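Local coordinates for protein BAG family molecular chaperone regulator 4 (Arabidopsis thaliana, PDB 4HWH) that probably acts as a co-chaperone that binds the ATPase domain of HSP70/HSC70 chaperones through its BAG domain and regulates programmed cell death and stress responses, at residues R71-Q74 against N75-A79. Sequence-based numbering, arbitrary orientation.
Sequences RRIQ and NLQEA. With ACT (acetate ion), chain G.
Backbone amides of Asn75, Leu76, Gln77 and Glu78 each donate to the carbonyl four residues earlier, the regular alpha-helical pattern within helix 63-86 of the BAG domain, a three-helix bundle. The shortest of the four, Gln77 N to Ile73 O at 2.8 Å, also has the widest C=O...N angle, 163°.

Van der Waals contacts of aliphatic carbons with oxygens follow the i to i+4 spacing. Ile73 CG2 lies 3.8 Å from Gln77 OE1; being anti to its own backbone N, this branch sits beside the carbonyl carbon, on the side where the Gln77 amide lies. Gln77 is extended beyond CG, and its CG lies 3.2 Å from Ile73 O. Gln74 CG meets Gln77 OE1 at 4.1 Å, the two amide planes nearly coplanar (9° apart). Apolar packing faces the bundle: Ile73 on Leu53 of helix 36-54, Leu76 on Val14 of helix 3-29 and Leu46 of helix 36-54.

Charge gathers at Arg72, whose chain bends at chi2 and chi3. NH1 forms salt bridges with Asp15 and Glu69; NH2 donates to OXT of an acetate ion, probably from the crystallisation liquor, at 2.9 Å and 159°, OXT lying at the guanidinium edge near its plane. With alanine replacing Arg72, Asp15 and Glu69 would probably lose their shared cationic partner, and the acetate its guanidinium donor. Ser18 OG also hydrogen-bonds the acetate, whose CH3 rests 3.8 Å from Leu76 CD2.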
# COMPACT_ATOMS: atom_id res chain seq x y z
N ARG A 71 1.94 -7.36 6.66
CA ARG A 71 1.61 -8.36 5.66
C ARG A 71 0.68 -7.79 4.59
O ARG A 71 0.83 -8.08 3.41
CB ARG A 71 0.99 -9.60 6.30
CG ARG A 71 1.96 -10.38 7.18
CD ARG A 71 1.30 -11.63 7.76
NE ARG A 71 2.23 -12.39 8.60
CZ ARG A 71 1.91 -13.52 9.22
NH1 ARG A 71 0.69 -14.02 9.10
NH2 ARG A 71 2.82 -14.15 9.96
N ARG A 72 -0.28 -6.96 5.02
CA ARG A 72 -1.22 -6.35 4.11
C ARG A 72 -0.45 -5.47 3.13
O ARG A 72 -0.71 -5.48 1.92
CB ARG A 72 -2.26 -5.52 4.88
CG ARG A 72 -3.69 -5.65 4.36
CD ARG A 72 -4.25 -4.35 3.79
NE ARG A 72 -4.47 -3.35 4.84
CZ ARG A 72 -5.43 -2.43 4.82
NH1 ARG A 72 -5.52 -1.57 5.83
NH2 ARG A 72 -6.30 -2.36 3.82
N ILE A 73 0.52 -4.73 3.65
CA ILE A 73 1.34 -3.86 2.81
C ILE A 73 2.15 -4.66 1.79
O ILE A 73 2.20 -4.31 0.61
CB ILE A 73 2.26 -2.98 3.68
CG1 ILE A 73 1.44 -1.92 4.41
CG2 ILE A 73 3.34 -2.35 2.82
CD1 ILE A 73 2.25 -1.06 5.37
N GLN A 74 2.78 -5.74 2.24
CA GLN A 74 3.54 -6.60 1.35
C GLN A 74 2.66 -7.12 0.21
O GLN A 74 3.09 -7.19 -0.94
CB GLN A 74 4.18 -7.75 2.13
CG GLN A 74 5.12 -7.28 3.23
CD GLN A 74 5.63 -8.42 4.10
OE1 GLN A 74 4.91 -9.39 4.35
NE2 GLN A 74 6.87 -8.30 4.56
N ASN A 75 1.42 -7.47 0.52
CA ASN A 75 0.48 -7.93 -0.50
C ASN A 75 0.15 -6.84 -1.51
O ASN A 75 0.11 -7.10 -2.71
CB ASN A 75 -0.80 -8.45 0.15
CG ASN A 75 -0.60 -9.79 0.83
OD1 ASN A 75 0.45 -10.41 0.70
ND2 ASN A 75 -1.62 -10.24 1.56
N LEU A 76 -0.09 -5.63 -1.02
CA LEU A 76 -0.34 -4.50 -1.91
C LEU A 76 0.87 -4.19 -2.79
O LEU A 76 0.72 -3.87 -3.97
CB LEU A 76 -0.76 -3.26 -1.10
CG LEU A 76 -2.13 -3.42 -0.42
CD1 LEU A 76 -2.42 -2.26 0.53
CD2 LEU A 76 -3.22 -3.54 -1.47
N GLN A 77 2.06 -4.29 -2.21
CA GLN A 77 3.28 -4.03 -2.96
C GLN A 77 3.39 -4.99 -4.15
O GLN A 77 3.76 -4.60 -5.25
CB GLN A 77 4.52 -4.16 -2.07
CG GLN A 77 4.67 -3.05 -1.02
CD GLN A 77 5.86 -3.27 -0.10
OE1 GLN A 77 5.90 -4.24 0.66
NE2 GLN A 77 6.84 -2.38 -0.17
N GLU A 78 3.06 -6.25 -3.90
CA GLU A 78 3.08 -7.26 -4.96
C GLU A 78 2.06 -6.93 -6.04
O GLU A 78 2.35 -7.03 -7.22
CB GLU A 78 2.81 -8.65 -4.38
CG GLU A 78 3.91 -9.15 -3.46
CD GLU A 78 3.67 -10.56 -2.97
OE1 GLU A 78 2.70 -11.20 -3.43
OE2 GLU A 78 4.45 -11.04 -2.12
N ALA A 79 0.87 -6.52 -5.62
CA ALA A 79 -0.17 -6.15 -6.57
C ALA A 79 0.27 -4.97 -7.45
O ALA A 79 0.01 -4.96 -8.65
CB ALA A 79 -1.47 -5.82 -5.85
C ACT G . -6.34 -5.08 0.94
O ACT G . -5.77 -5.94 1.65
OXT ACT G . -6.80 -4.09 1.54
CH3 ACT G . -6.46 -5.25 -0.55